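Local atomic coordinates of putative metal binding protein (Coccidioides immitis, PDB entry 3CVG), a protein that is of unproven function but, as a periplasmic-binding-protein relative, probably binds a small ligand or metal ion. Residues A[107-113]-A[218-224]; A[128-132]-A[144-148]; A[101-106]-A[279-283]. One frame throughout, in Å; residues are numbered along the deposited sequence.

Contact 1: residues A[107-113]-A[218-224]; sequences FMLIGPP and QMVIYKK
Tyr222 and Lys223 both face Leu109, and this makes a classic beta bulge in the antiparallel pairing of strands 107-111 and 220-224. The pair belongs to the periplasmic-binding-protein fold. Leu109 O takes two backbone N-H groups. Tyr222 N lies 2.9 Å from Leu109 O, and Lys223 N makes a longer bond to the same oxygen. Leu109 N returns a bond to Lys223 O. Beyond the bulge, Gly111 and Val220 form a hydrogen-bonded pair, with Val220 N 2.8 Å from Gly111 O.

The bulge turns the Tyr222 side chain toward the partner strand. Its CB packs near Leu109 O. CG lies anti to the carbonyl carbon (chi1 -69°), which lays the ring along the neighbouring backbone. CD2 and CE2 pass Gly111, with CE2 3.5 Å from Gly111 CA. Ile110 C, Gly111 CA and Pro112 O all meet the ring at its edge. Val220 CG1 sits over one ring face, toward the rim. At the tip, the hydroxyl donates to Pro112 O.

Met108, Ile110 and Ile221 meet through apolar groups on one face of the sheet, which Lys224 shares. Met219 bends its chain so that CE reaches Ile110 CG2 at 3.7 Å. Tyr208 of helix 205-208 touches Met108, Met219 and Ile221. On the face of Leu109 and Lys223, Met128 of helix 125-138 packs on both residues. The selenomethionine Met108 ends in a tight fit, its CE 3.4 Å from Ile221 CG1.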
loop_
_atom_site.group_PDB
_atom_site.type_symbol
_atom_site.label_atom_id
_atom_site.label_comp_id
_atom_site.label_asym_id
_atom_site.label_seq_id
_atom_site.Cartn_x
_atom_site.Cartn_y
_atom_site.Cartn_z
ATOM N N PHE A 107 1.820 6.037 -3.459
ATOM C CA PHE A 107 2.395 5.293 -4.578
ATOM C C PHE A 107 3.266 6.289 -5.355
ATOM O O PHE A 107 3.138 7.506 -5.180
ATOM C CB PHE A 107 1.287 4.780 -5.517
ATOM C CG PHE A 107 0.489 3.617 -4.966
ATOM C CD1 PHE A 107 1.071 2.364 -4.810
ATOM C CD2 PHE A 107 -0.861 3.773 -4.643
ATOM C CE1 PHE A 107 0.322 1.274 -4.346
ATOM C CE2 PHE A 107 -1.618 2.693 -4.177
ATOM C CZ PHE A 107 -1.023 1.440 -4.029
HETATM N N MSE A 108 4.157 5.780 -6.198
HETATM C CA MSE A 108 4.982 6.646 -7.030
HETATM C C MSE A 108 5.320 5.971 -8.355
HETATM O O MSE A 108 5.430 4.741 -8.431
HETATM C CB MSE A 108 6.277 7.081 -6.311
HETATM C CG MSE A 108 6.882 6.101 -5.305
HETATM SE SE MSE A 108 8.403 6.903 -4.309
HETATM C CE MSE A 108 9.798 6.711 -5.630
ATOM N N LEU A 109 5.428 6.780 -9.405
ATOM C CA LEU A 109 5.803 6.277 -10.723
ATOM C C LEU A 109 7.271 6.641 -10.867
ATOM O O LEU A 109 7.639 7.814 -10.769
ATOM C CB LEU A 109 5.002 6.959 -11.829
ATOM C CG LEU A 109 5.425 6.568 -13.246
ATOM C CD1 LEU A 109 5.140 5.075 -13.484
ATOM C CD2 LEU A 109 4.686 7.437 -14.253
ATOM N N ILE A 110 8.113 5.636 -11.060
ATOM C CA ILE A 110 9.535 5.883 -11.212
ATOM C C ILE A 110 9.995 5.278 -12.538
ATOM O O ILE A 110 9.327 4.404 -13.095
ATOM C CB ILE A 110 10.321 5.284 -10.019
ATOM C CG1 ILE A 110 10.249 3.753 -10.036
ATOM C CG2 ILE A 110 9.730 5.790 -8.704
ATOM C CD1 ILE A 110 11.347 3.095 -10.856
ATOM N N GLY A 111 11.124 5.757 -13.052
ATOM C CA GLY A 111 11.638 5.244 -14.311
ATOM C C GLY A 111 13.119 5.545 -14.458
ATOM O O GLY A 111 13.707 6.209 -13.601
ATOM N N PRO A 112 13.757 5.074 -15.540
ATOM C CA PRO A 112 15.186 5.318 -15.750
ATOM C C PRO A 112 15.533 6.773 -16.062
ATOM O O PRO A 112 14.718 7.520 -16.601
ATOM C CB PRO A 112 15.522 4.384 -16.910
ATOM C CG PRO A 112 14.279 4.426 -17.731
ATOM C CD PRO A 112 13.173 4.340 -16.680
ATOM N N PRO A 113 16.759 7.194 -15.714
ATOM C CA PRO A 113 17.228 8.559 -15.960
ATOM C C PRO A 113 17.144 8.942 -17.441
ATOM O O PRO A 113 16.943 10.102 -17.772
ATOM C CB PRO A 113 18.669 8.523 -15.456
ATOM C CG PRO A 113 18.595 7.551 -14.329
ATOM C CD PRO A 113 17.726 6.447 -14.890
ATOM N N GLN A 218 19.989 5.555 -9.854
ATOM C CA GLN A 218 19.835 4.942 -11.170
ATOM C C GLN A 218 18.373 5.008 -11.618
ATOM O O GLN A 218 17.962 4.346 -12.576
ATOM C CB GLN A 218 20.325 3.490 -11.113
ATOM C CG GLN A 218 21.837 3.377 -10.890
ATOM C CD GLN A 218 22.283 1.972 -10.540
ATOM O OE1 GLN A 218 21.887 1.003 -11.188
ATOM N NE2 GLN A 218 23.125 1.854 -9.517
HETATM N N MSE A 219 17.591 5.821 -10.917
HETATM C CA MSE A 219 16.180 5.993 -11.234
HETATM C C MSE A 219 15.729 7.420 -10.938
HETATM O O MSE A 219 16.410 8.166 -10.229
HETATM C CB MSE A 219 15.315 5.001 -10.439
HETATM C CG MSE A 219 15.585 4.980 -8.935
HETATM SE SE MSE A 219 13.953 4.692 -7.893
HETATM C CE MSE A 219 13.294 6.496 -7.973
ATOM N N VAL A 220 14.574 7.784 -11.481
ATOM C CA VAL A 220 14.000 9.109 -11.305
ATOM C C VAL A 220 12.547 8.997 -10.848
ATOM O O VAL A 220 11.814 8.136 -11.324
ATOM C CB VAL A 220 14.025 9.906 -12.643
ATOM C CG1 VAL A 220 13.189 11.162 -12.516
ATOM C CG2 VAL A 220 15.469 10.255 -13.028
ATOM N N ILE A 221 12.136 9.864 -9.925
ATOM C CA ILE A 221 10.751 9.856 -9.448
ATOM C C ILE A 221 9.978 10.792 -10.360
ATOM O O ILE A 221 10.162 12.006 -10.299
ATOM C CB ILE A 221 10.634 10.381 -7.991
ATOM C CG1 ILE A 221 11.359 9.435 -7.041
ATOM C CG2 ILE A 221 9.152 10.522 -7.589
ATOM C CD1 ILE A 221 11.513 9.983 -5.620
ATOM N N TYR A 222 9.124 10.238 -11.214
ATOM C CA TYR A 222 8.348 11.063 -12.131
ATOM C C TYR A 222 7.056 11.580 -11.511
ATOM O O TYR A 222 6.509 12.585 -11.954
ATOM C CB TYR A 222 8.065 10.285 -13.421
ATOM C CG TYR A 222 9.319 10.070 -14.237
ATOM C CD1 TYR A 222 9.908 11.130 -14.927
ATOM C CD2 TYR A 222 9.962 8.831 -14.259
ATOM C CE1 TYR A 222 11.108 10.972 -15.607
ATOM C CE2 TYR A 222 11.170 8.661 -14.941
ATOM C CZ TYR A 222 11.734 9.741 -15.610
ATOM O OH TYR A 222 12.945 9.604 -16.250
ATOM N N LYS A 223 6.569 10.899 -10.480
ATOM C CA LYS A 223 5.349 11.333 -9.818
ATOM C C LYS A 223 5.204 10.616 -8.494
ATOM O O LYS A 223 5.302 9.393 -8.433
ATOM C CB LYS A 223 4.123 11.040 -10.691
ATOM C CG LYS A 223 2.807 11.581 -10.128
ATOM C CD LYS A 223 2.813 13.103 -10.024
ATOM C CE LYS A 223 1.473 13.643 -9.516
ATOM N NZ LYS A 223 1.102 13.174 -8.126
ATOM N N LYS A 224 4.984 11.396 -7.439
ATOM C CA LYS A 224 4.806 10.868 -6.094
ATOM C C LYS A 224 3.426 11.291 -5.620
ATOM O O LYS A 224 3.030 12.446 -5.794
ATOM C CB LYS A 224 5.865 11.435 -5.140
ATOM C CG LYS A 224 5.808 10.830 -3.742
ATOM C CD LYS A 224 6.721 11.569 -2.768
ATOM C CE LYS A 224 6.814 10.838 -1.434
ATOM N NZ LYS A 224 7.721 11.537 -0.471
#

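Contact 2: residues A[128-132]-A[144-148]; sequences MFSKM and PVRFL
Met132 and Phe147 carry the tight part of this helix-on-strand packing. Helix 125-138 here lies against the strand that includes 147-148, in one lobe of the periplasmic-binding-protein fold. No hydrogen bond joins the two segments. The contact is made by van der Waals packing, chiefly of apolar side chains.

Met132 is a selenomethionine. Its chain runs out extended through chi2 and bends at chi3 (54°), which carries CE to the Phe147 side chain. There CE lies 3.3 Å from Phe147 CD1 and 3.6 Å from Phe147 CB. It comes in at the ring edge, near the ring plane, and the two side chains cross at about a right angle. With CG anti to the backbone N (chi1 -179°), the Phe147 ring extends to meet Met132 CE and Phe129 CZ.

Phe129, one turn earlier, makes a looser contact. The Phe129 and Phe147 rings meet obliquely, planes at 57° and centroids 5.8 Å apart, with Phe129 CZ nearest Phe147 CE1. Trp164 packs edge-to-face with both phenylalanines, and Ile202 of strand 200-204 touches both as well. This end of the contact is thus well buried.

Toward Arg146 the contact thins. The arginine points away from the helix and is partly exposed. Its NE forms a salt bridge with Glu199, and its NH1 bonds to Thr178 O. Val145 still points toward the helix, but its contacts are looser than those of Met132 CE. Its CG1 lies 3.7 Å from Met132 O and 4.2 Å from Met132 CB.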
loop_
_atom_site.group_PDB
_atom_site.type_symbol
_atom_site.label_atom_id
_atom_site.label_comp_id
_atom_site.label_asym_id
_atom_site.label_seq_id
_atom_site.Cartn_x
_atom_site.Cartn_y
_atom_site.Cartn_z
HETATM N N MSE A 128 0.856 10.719 -18.272
HETATM C CA MSE A 128 2.157 10.058 -18.257
HETATM C C MSE A 128 1.964 8.644 -18.780
HETATM O O MSE A 128 2.761 8.153 -19.572
HETATM C CB MSE A 128 2.748 10.019 -16.840
HETATM C CG MSE A 128 3.420 11.324 -16.436
HETATM SE SE MSE A 128 4.124 11.293 -14.658
HETATM C CE MSE A 128 2.673 12.191 -13.775
ATOM N N PHE A 129 0.887 8.000 -18.339
ATOM C CA PHE A 129 0.584 6.649 -18.788
ATOM C C PHE A 129 0.289 6.648 -20.284
ATOM O O PHE A 129 0.724 5.755 -21.000
ATOM C CB PHE A 129 -0.595 6.073 -17.993
ATOM C CG PHE A 129 -0.169 5.360 -16.741
ATOM C CD1 PHE A 129 0.379 6.068 -15.673
ATOM C CD2 PHE A 129 -0.229 3.968 -16.663
ATOM C CE1 PHE A 129 0.868 5.402 -14.547
ATOM C CE2 PHE A 129 0.261 3.294 -15.540
ATOM C CZ PHE A 129 0.809 4.012 -14.486
ATOM N N SER A 130 -0.429 7.661 -20.759
ATOM C CA SER A 130 -0.733 7.768 -22.184
ATOM C C SER A 130 0.567 7.890 -22.985
ATOM O O SER A 130 0.730 7.270 -24.041
ATOM C CB SER A 130 -1.611 8.994 -22.449
ATOM O OG SER A 130 -1.724 9.247 -23.844
ATOM N N LYS A 131 1.492 8.692 -22.468
ATOM C CA LYS A 131 2.780 8.913 -23.119
ATOM C C LYS A 131 3.627 7.635 -23.160
ATOM O O LYS A 131 4.232 7.318 -24.187
ATOM C CB LYS A 131 3.545 10.020 -22.384
ATOM C CG LYS A 131 4.402 10.891 -23.286
ATOM C CD LYS A 131 4.828 12.158 -22.552
ATOM C CE LYS A 131 5.550 13.135 -23.466
ATOM N NZ LYS A 131 5.787 14.440 -22.782
HETATM N N MSE A 132 3.689 6.912 -22.044
HETATM C CA MSE A 132 4.454 5.671 -22.009
HETATM C C MSE A 132 3.900 4.685 -23.033
HETATM O O MSE A 132 4.657 4.074 -23.786
HETATM C CB MSE A 132 4.410 5.036 -20.610
HETATM C CG MSE A 132 5.379 5.655 -19.590
HETATM SE SE MSE A 132 5.378 4.770 -17.842
HETATM C CE MSE A 132 5.707 2.962 -18.435
ATOM N N PRO A 144 14.225 0.850 -24.851
ATOM C CA PRO A 144 12.802 0.801 -25.198
ATOM C C PRO A 144 11.965 1.084 -23.947
ATOM O O PRO A 144 12.406 0.822 -22.826
ATOM C CB PRO A 144 12.623 -0.626 -25.714
ATOM C CG PRO A 144 13.613 -1.396 -24.898
ATOM C CD PRO A 144 14.832 -0.491 -24.910
ATOM N N VAL A 145 10.774 1.638 -24.138
ATOM C CA VAL A 145 9.900 1.937 -23.010
ATOM C C VAL A 145 9.198 0.655 -22.563
ATOM O O VAL A 145 8.461 0.048 -23.337
ATOM C CB VAL A 145 8.837 2.980 -23.402
ATOM C CG1 VAL A 145 7.854 3.196 -22.257
ATOM C CG2 VAL A 145 9.521 4.292 -23.772
ATOM N N ARG A 146 9.466 0.233 -21.331
ATOM C CA ARG A 146 8.842 -0.958 -20.761
ATOM C C ARG A 146 8.285 -0.609 -19.371
ATOM O O ARG A 146 8.804 0.280 -18.692
ATOM C CB ARG A 146 9.856 -2.111 -20.677
ATOM C CG ARG A 146 10.291 -2.646 -22.061
ATOM C CD ARG A 146 11.432 -3.644 -21.953
ATOM N NE ARG A 146 11.089 -4.799 -21.122
ATOM C CZ ARG A 146 10.285 -5.786 -21.507
ATOM N NH1 ARG A 146 9.733 -5.766 -22.716
ATOM N NH2 ARG A 146 10.047 -6.799 -20.689
ATOM N N PHE A 147 7.214 -1.290 -18.969
ATOM C CA PHE A 147 6.580 -1.047 -17.673
ATOM C C PHE A 147 6.527 -2.345 -16.874
ATOM O O PHE A 147 5.989 -3.344 -17.362
ATOM C CB PHE A 147 5.150 -0.533 -17.873
ATOM C CG PHE A 147 4.439 -0.237 -16.593
ATOM C CD1 PHE A 147 4.557 1.009 -15.992
ATOM C CD2 PHE A 147 3.690 -1.223 -15.956
ATOM C CE1 PHE A 147 3.938 1.272 -14.777
ATOM C CE2 PHE A 147 3.069 -0.961 -14.736
ATOM C CZ PHE A 147 3.198 0.290 -14.155
ATOM N N LEU A 148 7.060 -2.322 -15.651
ATOM C CA LEU A 148 7.079 -3.514 -14.800
ATOM C C LEU A 148 5.861 -3.639 -13.887
ATOM O O LEU A 148 5.577 -2.762 -13.063
ATOM C CB LEU A 148 8.360 -3.557 -13.946
ATOM C CG LEU A 148 8.703 -4.874 -13.219
ATOM C CD1 LEU A 148 10.206 -4.948 -13.010
ATOM C CD2 LEU A 148 7.971 -5.001 -11.868
#

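Contact 3: residues A[101-106]-A[279-283]; sequences YAFRDH and YSPAP
Arg104 and Ser280 form an antiparallel hydrogen-bonded pair, where the late strand 276-281 joins strand 100-111 in the periplasmic-binding-protein fold. Arg104 N donates to Ser280 O at 2.8 Å, and Ser280 N returns a bond to Arg104 O at 2.9 Å. Both are nearly straight.

The Arg104 side chain adds a second grip. Its bend at chi3 (-71°) turns the guanidinium side-on to Pro281 O. NE and NH2 each lie 2.8 Å from Pro281 O, which sits near the guanidinium plane. Pro283 CG lies over one face, toward the rim. Pro283 CD sits over the centre of the Tyr101 ring, 3.4 Å from its centroid, in a CH-pi contact.

The Tyr279 and Phe103 rings lie close but tilted, planes at 36°, with Phe103 CD1 3.6 Å from Tyr279 CG. Tyr279 OH bonds to Ser32 OG, and Asp105 OD2 to Asn235 ND2. Asn227 uses OD1 for His106 NE2 and ND2 for Ser280 OG, while Gln265 uses NE2 for Ala102 O and OE1 for Ala282 N. Asp105 OD1 takes a weak bond from His106 N.

The backbone pair and the Arg104 grip join 279-283 to strand 100-111. The two bonds to Pro281 O fix the rotation of the guanidinium, and its charge would probably polarise that carbonyl.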
loop_
_atom_site.group_PDB
_atom_site.type_symbol
_atom_site.label_atom_id
_atom_site.label_comp_id
_atom_site.label_asym_id
_atom_site.label_seq_id
_atom_site.Cartn_x
_atom_site.Cartn_y
_atom_site.Cartn_z
ATOM N N TYR A 101 -10.342 5.396 9.330
ATOM C CA TYR A 101 -9.224 5.884 8.525
ATOM C C TYR A 101 -8.000 5.822 9.434
ATOM O O TYR A 101 -7.942 6.527 10.438
ATOM C CB TYR A 101 -9.470 7.333 8.084
ATOM C CG TYR A 101 -8.840 7.712 6.753
ATOM C CD1 TYR A 101 -7.574 7.234 6.384
ATOM C CD2 TYR A 101 -9.496 8.573 5.872
ATOM C CE1 TYR A 101 -6.987 7.604 5.162
ATOM C CE2 TYR A 101 -8.917 8.951 4.658
ATOM C CZ TYR A 101 -7.662 8.463 4.309
ATOM O OH TYR A 101 -7.097 8.823 3.099
ATOM N N ALA A 102 -7.026 4.987 9.080
ATOM C CA ALA A 102 -5.819 4.802 9.895
ATOM C C ALA A 102 -4.619 5.670 9.513
ATOM O O ALA A 102 -4.038 6.349 10.362
ATOM C CB ALA A 102 -5.410 3.333 9.871
ATOM N N PHE A 103 -4.226 5.619 8.246
ATOM C CA PHE A 103 -3.100 6.412 7.783
ATOM C C PHE A 103 -3.099 6.520 6.265
ATOM O O PHE A 103 -3.917 5.895 5.589
ATOM C CB PHE A 103 -1.775 5.823 8.302
ATOM C CG PHE A 103 -1.484 4.426 7.825
ATOM C CD1 PHE A 103 -0.860 4.206 6.598
ATOM C CD2 PHE A 103 -1.821 3.326 8.610
ATOM C CE1 PHE A 103 -0.577 2.917 6.165
ATOM C CE2 PHE A 103 -1.541 2.028 8.184
ATOM C CZ PHE A 103 -0.918 1.827 6.958
ATOM N N ARG A 104 -2.192 7.336 5.739
ATOM C CA ARG A 104 -2.099 7.540 4.299
ATOM C C ARG A 104 -0.722 7.160 3.752
ATOM O O ARG A 104 0.305 7.716 4.156
ATOM C CB ARG A 104 -2.429 9.002 3.956
ATOM C CG ARG A 104 -3.928 9.354 4.106
ATOM C CD ARG A 104 -4.224 10.863 3.955
ATOM N NE ARG A 104 -3.738 11.643 5.098
ATOM C CZ ARG A 104 -3.938 12.951 5.266
ATOM N NH1 ARG A 104 -4.618 13.654 4.366
ATOM N NH2 ARG A 104 -3.449 13.565 6.337
ATOM N N ASP A 105 -0.719 6.187 2.845
ATOM C CA ASP A 105 0.505 5.728 2.205
ATOM C C ASP A 105 0.521 6.389 0.828
ATOM O O ASP A 105 -0.466 7.009 0.426
ATOM C CB ASP A 105 0.491 4.199 2.095
ATOM C CG ASP A 105 1.745 3.643 1.429
ATOM O OD1 ASP A 105 2.807 4.299 1.491
ATOM O OD2 ASP A 105 1.667 2.533 0.861
ATOM N N HIS A 106 1.627 6.275 0.102
ATOM C CA HIS A 106 1.702 6.913 -1.204
ATOM C C HIS A 106 2.392 6.053 -2.259
ATOM O O HIS A 106 3.402 5.408 -1.985
ATOM C CB HIS A 106 2.427 8.259 -1.089
ATOM C CG HIS A 106 1.910 9.131 0.017
ATOM N ND1 HIS A 106 2.330 9.004 1.324
ATOM C CD2 HIS A 106 0.953 10.094 0.021
ATOM C CE1 HIS A 106 1.657 9.848 2.085
ATOM N NE2 HIS A 106 0.815 10.519 1.320
ATOM N N TYR A 279 4.633 7.126 6.654
ATOM C CA TYR A 279 3.238 7.385 6.320
ATOM C C TYR A 279 2.722 8.713 6.867
ATOM O O TYR A 279 3.249 9.246 7.846
ATOM C CB TYR A 279 2.343 6.283 6.891
ATOM C CG TYR A 279 2.724 4.868 6.540
ATOM C CD1 TYR A 279 3.099 3.963 7.535
ATOM C CD2 TYR A 279 2.663 4.411 5.226
ATOM C CE1 TYR A 279 3.396 2.637 7.230
ATOM C CE2 TYR A 279 2.960 3.081 4.908
ATOM C CZ TYR A 279 3.324 2.203 5.915
ATOM O OH TYR A 279 3.596 0.885 5.621
ATOM N N SER A 280 1.680 9.240 6.235
ATOM C CA SER A 280 1.074 10.477 6.699
ATOM C C SER A 280 -0.069 10.098 7.629
ATOM O O SER A 280 -0.711 9.058 7.455
ATOM C CB SER A 280 0.524 11.302 5.534
ATOM O OG SER A 280 1.566 11.843 4.745
ATOM N N PRO A 281 -0.323 10.923 8.653
ATOM C CA PRO A 281 -1.411 10.631 9.587
ATOM C C PRO A 281 -2.738 10.684 8.834
ATOM O O PRO A 281 -2.819 11.265 7.750
ATOM C CB PRO A 281 -1.289 11.756 10.618
ATOM C CG PRO A 281 0.187 12.057 10.599
ATOM C CD PRO A 281 0.500 12.047 9.132
ATOM N N ALA A 282 -3.770 10.075 9.397
ATOM C CA ALA A 282 -5.086 10.105 8.764
ATOM C C ALA A 282 -5.529 11.563 8.697
ATOM O O ALA A 282 -5.058 12.387 9.473
ATOM C CB ALA A 282 -6.078 9.297 9.578
ATOM N N PRO A 283 -6.435 11.902 7.766
ATOM C CA PRO A 283 -6.904 13.288 7.649
ATOM C C PRO A 283 -7.599 13.771 8.929
ATOM O O PRO A 283 -8.151 12.973 9.678
ATOM C CB PRO A 283 -7.873 13.229 6.463
ATOM C CG PRO A 283 -7.381 12.050 5.658
ATOM C CD PRO A 283 -7.040 11.050 6.727
#

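Overall arrangement
Strand 100-111 is shared: its first half serves contact 3 and its second half contact 1. Going on from the strand, the chain enters helix 125-138 and soon returns at 144-148, so contact 2 closes the shortest loop. Residues 218-224 then come back to the strand and close contact 1. Last, residues 279-283 close the longest loop as contact 3. The three loops nest without crossing, 2 within 1 and 1 within 3. Contacts 1 and 2 touch where helix 125-138 and Phe147 meet the strand pair of contact 1. Contact 3 lies about 21 Å from contact 1, centre to centre. Contacts 1 and 2 lie on the same side of the chain's centre.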